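Local coordinates for protein 5-Carboxyvanillate Decarboxylase (PDB 4QRN) that probably catalyses the metal-dependent decarboxylation of 5-carboxyvanillate, working with a bound manganese ion as a member of the amidohydrolase family, at residues A[180-185]-A[210-215]; A[62-67]-A[214-219]. One frame throughout, in Å; residues are numbered along the deposited sequence.

Contact 1. Residues A[180-185]-A[210-215]; sequences NSHTQG and HPATSP. With MN (manganese (II) ion), chain E; 1DF (4-hydroxy-3-methoxy-5-nitrobenzoic acid), chain F.
Asn180 and His210 bring their CA atoms to 4.7 Å at one end and Gly185 and Pro215 theirs to 5.0 Å at the other, while the two loops bulge apart between them. Across the far end reaches His182. Its NE2 donates to Thr213 O at 2.8 Å, in both the ring plane and the carbonyl plane, though the N-H is bent (138°). Pro215 CD covers one ring face, 3.9 Å from the centroid, as a CH-pi contact, and Gly185 N donates to ND1 from a tilt out of the plane. A leucine replacing His182 has neither ring nitrogen and would probably leave Gly185 N and Thr213 O without mates. These loops follow neighbouring parallel strands, 177-179 and 207-209, of the amidohydrolase barrel, whose strand ends carry the metal site. There His210 NE2 binds manganese at 2.2 Å, with Glu41, Asp336, a water and two oxygens of the nitrobenzoate ligand. With CG anti to the backbone N (chi1 -174°), the imidazole swings toward the metal; ND1 donates to a lone pair of Pro211 O at 2.9 Å, fixing the ring's rotation. The Asn180 amide, held through OD1 by Gln178, stands 77° from that ring, OD1 lying 3.7 Å from His210 CB.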
ATOM      1  N   ASN A 180       6.264  16.535  -5.680  1.00  6.88           N
ATOM      2  CA  ASN A 180       6.904  15.312  -5.214  1.00  7.24           C
ATOM      3  C   ASN A 180       6.462  15.016  -3.802  1.00  7.03           C
ATOM      4  O   ASN A 180       7.238  15.060  -2.844  1.00  7.88           O
ATOM      5  CB  ASN A 180       8.407  15.496  -5.359  1.00  8.15           C
ATOM      6  CG  ASN A 180       8.753  15.870  -6.749  1.00  9.17           C
ATOM      7  OD1 ASN A 180       8.552  15.059  -7.654  1.00  9.75           O
ATOM      8  ND2 ASN A 180       9.211  17.118  -6.959  1.00 10.10           N
ATOM      9  N   SER A 181       5.167  14.764  -3.673  1.00  7.45           N
ATOM     10  CA  SER A 181       4.498  14.443  -2.431  1.00  8.05           C
ATOM     11  C   SER A 181       4.831  15.467  -1.345  1.00  7.33           C
ATOM     12  O   SER A 181       4.687  16.659  -1.610  1.00  7.79           O
ATOM     13  CB  SER A 181       4.699  12.972  -2.050  1.00  8.22           C
ATOM     14  OG  SER A 181       3.641  12.577  -1.217  1.00  8.03           O
ATOM     15  N   HIS A 182       5.140  15.042  -0.114  1.00  7.35           N
ATOM     16  CA  HIS A 182       5.218  15.989   0.999  1.00  7.90           C
ATOM     17  C   HIS A 182       6.289  17.067   0.779  1.00  7.08           C
ATOM     18  O   HIS A 182       7.255  16.893   0.035  1.00  7.89           O
ATOM     19  CB  HIS A 182       5.515  15.252   2.326  1.00  7.83           C
ATOM     20  CG  HIS A 182       6.916  14.755   2.438  1.00  7.31           C
ATOM     21  ND1 HIS A 182       7.916  15.467   3.075  1.00  8.15           N
ATOM     22  CD2 HIS A 182       7.481  13.609   1.980  1.00  8.22           C
ATOM     23  CE1 HIS A 182       9.043  14.773   2.993  1.00  8.38           C
ATOM     24  NE2 HIS A 182       8.804  13.640   2.342  1.00  8.55           N
ATOM     25  N   THR A 183       6.095  18.191   1.469  1.00  7.29           N
ATOM     26  CA  THR A 183       7.131  19.206   1.546  1.00  8.04           C
ATOM     27  C   THR A 183       7.539  19.326   2.996  1.00  7.89           C
ATOM     28  O   THR A 183       6.759  19.793   3.841  1.00  8.40           O
ATOM     29  CB  THR A 183       6.648  20.563   0.960  1.00  8.81           C
ATOM     30  OG1 THR A 183       6.482  20.408  -0.450  1.00  8.53           O
ATOM     31  CG2 THR A 183       7.660  21.685   1.208  1.00  8.98           C
ATOM     32  N   GLN A 184       8.737  18.831   3.287  1.00  7.96           N
ATOM     33  CA  GLN A 184       9.285  18.910   4.646  1.00  8.80           C
ATOM     34  C   GLN A 184       8.289  18.371   5.684  1.00  8.26           C
ATOM     35  O   GLN A 184       8.115  18.934   6.766  1.00  9.21           O
ATOM     36  CB  GLN A 184       9.763  20.334   4.939  1.00 10.38           C
ATOM     37  CG  GLN A 184      10.925  20.672   4.023  1.00 12.08           C
ATOM     38  CD  GLN A 184      11.363  22.110   4.118  1.00 13.25           C
ATOM     39  OE1 GLN A 184      11.563  22.628   5.211  1.00 15.56           O
ATOM     40  NE2 GLN A 184      11.508  22.768   2.974  1.00 13.29           N
ATOM     41  N   GLY A 185       7.666  17.253   5.346  1.00  8.54           N
ATOM     42  CA  GLY A 185       6.792  16.561   6.269  1.00  8.78           C
ATOM     43  C   GLY A 185       5.363  17.076   6.321  1.00  8.90           C
ATOM     44  O   GLY A 185       4.560  16.570   7.121  1.00  9.57           O
ATOM     45  N   HIS A 210       3.749  12.967  -7.575  1.00  6.65           N
ATOM     46  CA  HIS A 210       4.778  11.962  -7.766  1.00  6.83           C
ATOM     47  C   HIS A 210       5.327  11.545  -6.400  1.00  6.18           C
ATOM     48  O   HIS A 210       5.319  12.346  -5.461  1.00  6.87           O
ATOM     49  CB  HIS A 210       5.901  12.599  -8.590  1.00  7.49           C
ATOM     50  CG  HIS A 210       6.968  11.633  -8.999  1.00  7.53           C
ATOM     51  ND1 HIS A 210       8.001  11.274  -8.170  1.00  7.68           N
ATOM     52  CD2 HIS A 210       7.139  10.934 -10.149  1.00  8.21           C
ATOM     53  CE1 HIS A 210       8.755  10.374  -8.794  1.00  7.86           C
ATOM     54  NE2 HIS A 210       8.270  10.168 -10.008  1.00  8.26           N
ATOM     55  N   PRO A 211       5.861  10.321  -6.263  1.00  6.78           N
ATOM     56  CA  PRO A 211       6.383   9.939  -4.951  1.00  6.67           C
ATOM     57  C   PRO A 211       7.598  10.744  -4.518  1.00  6.74           C
ATOM     58  O   PRO A 211       8.322  11.391  -5.287  1.00  7.00           O
ATOM     59  CB  PRO A 211       6.787   8.475  -5.143  1.00  7.78           C
ATOM     60  CG  PRO A 211       5.926   7.964  -6.252  1.00  8.67           C
ATOM     61  CD  PRO A 211       5.784   9.169  -7.187  1.00  7.24           C
ATOM     62  N   ALA A 212       7.837  10.630  -3.221  1.00  7.19           N
ATOM     63  CA  ALA A 212       9.070  11.012  -2.568  1.00  7.27           C
ATOM     64  C   ALA A 212       9.288  10.003  -1.468  1.00  6.93           C
ATOM     65  O   ALA A 212       8.379   9.278  -1.057  1.00  7.52           O
ATOM     66  CB  ALA A 212       8.984  12.432  -1.991  1.00  8.66           C
ATOM     67  N   THR A 213      10.506   9.979  -0.949  1.00  7.17           N
ATOM     68  CA  THR A 213      10.739   9.311   0.309  1.00  7.74           C
ATOM     69  C   THR A 213       9.840   9.902   1.403  1.00  7.24           C
ATOM     70  O   THR A 213       9.526  11.095   1.395  1.00  8.14           O
ATOM     71  CB  THR A 213      12.211   9.442   0.748  1.00  8.60           C
ATOM     72  OG1 THR A 213      12.649  10.809   0.657  1.00  8.76           O
ATOM     73  CG2 THR A 213      13.107   8.584  -0.120  1.00  9.28           C
ATOM     74  N   SER A 214       9.461   9.051   2.342  1.00  7.50           N
ATOM     75  CA  SER A 214       8.673   9.480   3.476  1.00  7.70           C
ATOM     76  C   SER A 214       9.448  10.494   4.306  1.00  7.21           C
ATOM     77  O   SER A 214      10.683  10.476   4.330  1.00  7.50           O
ATOM     78  CB  SER A 214       8.379   8.265   4.355  1.00  8.68           C
ATOM     79  OG  SER A 214       7.589   7.291   3.690  1.00  9.41           O
ATOM     80  N   PRO A 215       8.736  11.363   5.021  1.00  7.85           N
ATOM     81  CA  PRO A 215       9.416  12.262   5.953  1.00  7.85           C
ATOM     82  C   PRO A 215       9.998  11.515   7.150  1.00  7.59           C
ATOM     83  O   PRO A 215       9.668  10.348   7.388  1.00  7.64           O
ATOM     84  CB  PRO A 215       8.312  13.243   6.358  1.00  9.48           C
ATOM     85  CG  PRO A 215       7.045  12.431   6.248  1.00  9.43           C
ATOM     86  CD  PRO A 215       7.269  11.505   5.074  1.00  8.36           C
TER
HETATM   87 MN    MN E 401       8.960   8.533 -11.356  0.73  7.98          MN
HETATM   88  C1  1DF F 402      12.984   5.860  -8.502  0.91  7.13           C
HETATM   89  CO1 1DF F 402      11.787   5.524  -9.069  0.91  7.49           C
HETATM   90  CO2 1DF F 402      13.279   7.222  -8.272  0.91  7.25           C
HETATM   91  CM1 1DF F 402      10.953   6.616  -9.486  0.91  7.35           C
HETATM   92  CM2 1DF F 402      12.509   8.229  -8.818  0.91  7.21           C
HETATM   93  OM  1DF F 402      12.778   9.560  -8.669  0.91  7.81           O
HETATM   94  CZ  1DF F 402      11.372   7.941  -9.558  0.91  6.97           C
HETATM   95  CC  1DF F 402      13.954   4.834  -8.046  0.91  7.68           C
HETATM   96  CV  1DF F 402      13.765   9.922  -7.702  0.91  8.43           C
HETATM   97  O1  1DF F 402      13.971   3.695  -8.675  0.91  8.13           O
HETATM   98  O2  1DF F 402      14.713   5.109  -7.111  0.91  8.02           O
HETATM   99  O3  1DF F 402      10.721   8.850 -10.225  0.91  7.96           O
HETATM  100  N   1DF F 402       9.498   6.260  -9.626  0.91 10.98           N
HETATM  101  O11 1DF F 402       8.655   7.085  -9.838  0.91 12.10           O
HETATM  102  O22 1DF F 402       9.167   5.074  -9.350  0.91 12.55           O
HETATM  103  O   HOH W   1      11.756  12.590   2.649  1.00  9.56           O
HETATM  104  O   HOH W   2       9.414   9.976 -12.941  1.00 10.09           O

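Contact 2. Residues A[62-67]-A[214-219]; sequences ADKGMV and SPDSMI. With GOL (glycerol), chain G.
The carboxylate of Asp216 lies against the side chain of Asp63, its OD1 3.4 Å from Asp63 CB, and the two carboxylate planes are turned 41° apart. Both oxygens of Asp63 and OD1 of Asp216 accept hydrogen bonds. Asp216 OD1 offers its syn lone pair to Lys64 N, in a nearly straight bond of 2.9 Å (164° at the hydrogen). Asp63 OD1 is met almost end-on along its C-O bond by Met66 N at 2.9 Å. Its OD2 takes a hydrogen bond from O1 of a glycerol, probably from the crystallisation liquor, and that O1 in turn accepts from Asp216 N.

Helix 64-75 therefore starts with two acidic groups serving its first N-H groups. Asp63 is the N-cap: CG sits between the backbone N and the carbonyl carbon (chi1 72°), which folds the carboxylate forward to Met66. Asp216 comes from a distant part of the chain to take the N-H of Lys64. Between them Gly65 N donates to a water at 2.8 Å, and this water also lies within bonding distance of Ser214 O and Asp216 OD1. Asp63 OD2 and Asp216 OD1 are 4.5 Å apart, like charges that the helix N-terminus would be expected to stabilise.

Beside these polar bonds, Ile219 stretches out to lay CD1 against Gly65 CA at 3.6 Å, and its CG2 lies 4.0 Å from Lys64 CB. The lysine chain runs on to a salt bridge with Asp220.

The contact joins the start of helix 64-75 to the loop between strand 207-209 and helix 220-225. Met66 turns to helix 47-59, Lys64 touches Leu223 of helix 220-225, and Met218 packs on helix 233-248 and on Pro221 of the second subunit.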
ATOM      1  N   ALA A  62      20.057  17.359   5.350  1.00 11.26           N
ATOM      2  CA  ALA A  62      19.248  16.397   4.580  1.00 10.42           C
ATOM      3  C   ALA A  62      18.456  15.500   5.508  1.00 10.52           C
ATOM      4  O   ALA A  62      18.988  15.042   6.540  1.00 11.43           O
ATOM      5  CB  ALA A  62      20.165  15.549   3.761  1.00 10.76           C
ATOM      6  N   ASP A  63      17.200  15.225   5.149  1.00 10.03           N
ATOM      7  CA  ASP A  63      16.421  14.260   5.897  1.00  9.55           C
ATOM      8  C   ASP A  63      16.879  12.851   5.554  1.00  8.87           C
ATOM      9  O   ASP A  63      17.718  12.643   4.678  1.00  8.56           O
ATOM     10  CB  ASP A  63      14.899  14.505   5.776  1.00  9.73           C
ATOM     11  CG  ASP A  63      14.292  14.168   4.423  1.00  9.76           C
ATOM     12  OD1 ASP A  63      14.980  13.661   3.499  1.00 10.08           O
ATOM     13  OD2 ASP A  63      13.075  14.440   4.290  1.00  9.60           O
ATOM     14  N   LYS A  64      16.374  11.859   6.281  1.00  8.62           N
ATOM     15  CA  LYS A  64      16.851  10.499   6.063  1.00  8.85           C
ATOM     16  C   LYS A  64      16.545  10.005   4.657  1.00  8.11           C
ATOM     17  O   LYS A  64      17.325   9.249   4.064  1.00  8.46           O
ATOM     18  CB  LYS A  64      16.236   9.548   7.095  1.00  9.78           C
ATOM     19  CG  LYS A  64      16.742   9.822   8.516  1.00 11.50           C
ATOM     20  CD  LYS A  64      16.221   8.768   9.482  1.00 13.39           C
ATOM     21  CE  LYS A  64      16.670   8.999  10.898  1.00 15.40           C
ATOM     22  NZ  LYS A  64      16.432   7.780  11.699  1.00 18.53           N
ATOM     23  N   GLY A  65      15.405  10.413   4.116  1.00  8.12           N
ATOM     24  CA  GLY A  65      15.050  10.003   2.774  1.00  8.40           C
ATOM     25  C   GLY A  65      16.022  10.546   1.738  1.00  7.86           C
ATOM     26  O   GLY A  65      16.354   9.841   0.782  1.00  8.15           O
ATOM     27  N   MET A  66      16.437  11.801   1.873  1.00  8.07           N
ATOM     28  CA  MET A  66      17.377  12.372   0.922  1.00  7.97           C
ATOM     29  C   MET A  66      18.718  11.648   1.039  1.00  7.96           C
ATOM     30  O   MET A  66      19.362  11.363   0.019  1.00  8.25           O
ATOM     31  CB  MET A  66      17.539  13.879   1.144  1.00  8.65           C
ATOM     32  CG  MET A  66      18.587  14.493   0.235  1.00  9.61           C
ATOM     33  SD  MET A  66      18.764  16.271   0.408  1.00  9.59           S
ATOM     34  CE  MET A  66      17.197  16.822  -0.234  1.00 10.32           C
ATOM     35  N   VAL A  67      19.179  11.399   2.270  1.00  7.96           N
ATOM     36  CA  VAL A  67      20.412  10.646   2.432  1.00  8.56           C
ATOM     37  C   VAL A  67      20.298   9.304   1.716  1.00  8.57           C
ATOM     38  O   VAL A  67      21.216   8.885   1.012  1.00  9.49           O
ATOM     39  CB  VAL A  67      20.771  10.467   3.925  1.00  9.30           C
ATOM     40  CG1 VAL A  67      21.968   9.521   4.096  1.00 11.22           C
ATOM     41  CG2 VAL A  67      21.036  11.834   4.586  1.00  9.77           C
ATOM     42  N   SER A 214       9.461   9.051   2.342  1.00  7.50           N
ATOM     43  CA  SER A 214       8.673   9.480   3.476  1.00  7.70           C
ATOM     44  C   SER A 214       9.448  10.494   4.306  1.00  7.21           C
ATOM     45  O   SER A 214      10.683  10.476   4.330  1.00  7.50           O
ATOM     46  CB  SER A 214       8.379   8.265   4.355  1.00  8.68           C
ATOM     47  OG  SER A 214       7.589   7.291   3.690  1.00  9.41           O
ATOM     48  N   PRO A 215       8.736  11.363   5.021  1.00  7.85           N
ATOM     49  CA  PRO A 215       9.416  12.262   5.953  1.00  7.85           C
ATOM     50  C   PRO A 215       9.998  11.515   7.150  1.00  7.59           C
ATOM     51  O   PRO A 215       9.668  10.348   7.388  1.00  7.64           O
ATOM     52  CB  PRO A 215       8.312  13.243   6.358  1.00  9.48           C
ATOM     53  CG  PRO A 215       7.045  12.431   6.248  1.00  9.43           C
ATOM     54  CD  PRO A 215       7.269  11.505   5.074  1.00  8.36           C
ATOM     55  N   ASP A 216      10.858  12.191   7.897  1.00  8.23           N
ATOM     56  CA  ASP A 216      11.502  11.582   9.042  1.00  8.26           C
ATOM     57  C   ASP A 216      10.489  11.053  10.055  1.00  8.51           C
ATOM     58  O   ASP A 216      10.799  10.119  10.801  1.00  9.33           O
ATOM     59  CB  ASP A 216      12.446  12.588   9.713  1.00  9.58           C
ATOM     60  CG  ASP A 216      13.778  12.726   9.000  1.00 10.85           C
ATOM     61  OD1 ASP A 216      14.035  12.041   7.998  1.00 10.57           O
ATOM     62  OD2 ASP A 216      14.599  13.549   9.461  1.00 13.46           O
ATOM     63  N   SER A 217       9.292  11.632  10.101  1.00  9.44           N
ATOM     64  CA  SER A 217       8.230  11.172  11.003  1.00 10.43           C
ATOM     65  C   SER A 217       7.697   9.775  10.681  1.00 10.65           C
ATOM     66  O   SER A 217       6.974   9.196  11.480  1.00 13.77           O
ATOM     67  CB  SER A 217       7.048  12.148  10.935  1.00 12.54           C
ATOM     68  OG  SER A 217       6.559  12.203   9.609  1.00 13.59           O
ATOM     69  N   MET A 218       8.019   9.240   9.509  1.00  9.01           N
ATOM     70  CA  MET A 218       7.436   7.970   9.065  1.00  9.81           C
ATOM     71  C   MET A 218       8.438   6.976   8.500  1.00  9.24           C
ATOM     72  O   MET A 218       8.123   5.795   8.367  1.00 10.64           O
ATOM     73  CB  MET A 218       6.346   8.312   8.012  1.00 12.13           C
ATOM     74  CG  MET A 218       5.371   7.273   7.634  1.00 14.39           C
ATOM     75  SD  MET A 218       3.916   8.113   6.972  1.00 14.07           S
ATOM     76  CE  MET A 218       3.094   6.595   6.447  1.00 17.30           C
ATOM     77  N   ILE A 219       9.640   7.406   8.150  1.00  8.59           N
ATOM     78  CA  ILE A 219      10.506   6.562   7.333  1.00  8.13           C
ATOM     79  C   ILE A 219      11.207   5.414   8.058  1.00  7.89           C
ATOM     80  O   ILE A 219      11.617   4.444   7.405  1.00  8.91           O
ATOM     81  CB  ILE A 219      11.556   7.456   6.615  1.00  8.50           C
ATOM     82  CG1 ILE A 219      12.167   6.749   5.403  1.00  9.09           C
ATOM     83  CG2 ILE A 219      12.610   7.953   7.606  1.00  8.88           C
ATOM     84  CD1 ILE A 219      13.039   7.654   4.572  1.00  9.63           C
TER
HETATM   85  C1  GOL G 403      11.063  15.911   6.583  0.55 13.96           C
HETATM   86  O1  GOL G 403      11.603  14.606   6.519  0.55 12.23           O
HETATM   87  C2  GOL G 403      12.137  16.901   7.039  0.55 16.78           C
HETATM   88  O2  GOL G 403      11.622  18.222   7.029  0.55 17.72           O
HETATM   89  C3  GOL G 403      12.629  16.536   8.431  0.55 18.23           C
HETATM   90  O3  GOL G 403      11.520  16.230   9.245  0.55 18.83           O
HETATM   91  O   HOH W   1      11.756  12.590   2.649  1.00  9.56           O
HETATM   92  O   HOH W   3      13.117  11.347   5.504  1.00  9.37           O

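How the contacts relate
Contacts 1 and 2 share Ser214 and Pro215, so one loop after strand 207-209 serves both, its inner end at the metal and its outer end at helix 64-75; their centres lie about 9 Å apart. A common water sits at the junction, with Thr213 OG1, Asp63 OD2, Ser214 O and His182 NE2 around it. Direct packing adds Thr213 OG1 against Gly65 CA at 3.3 Å, and His182 CE1 lies 4.2 Å from Asp63 OD2. Contact 1 supplies His210 to the manganese and ligand pocket, whereas contact 2 lies away from the site: Gly65 CA is about 11 Å from the nearest ligand atom, although Leu69 and Tyr73, further along its helix, line the pocket.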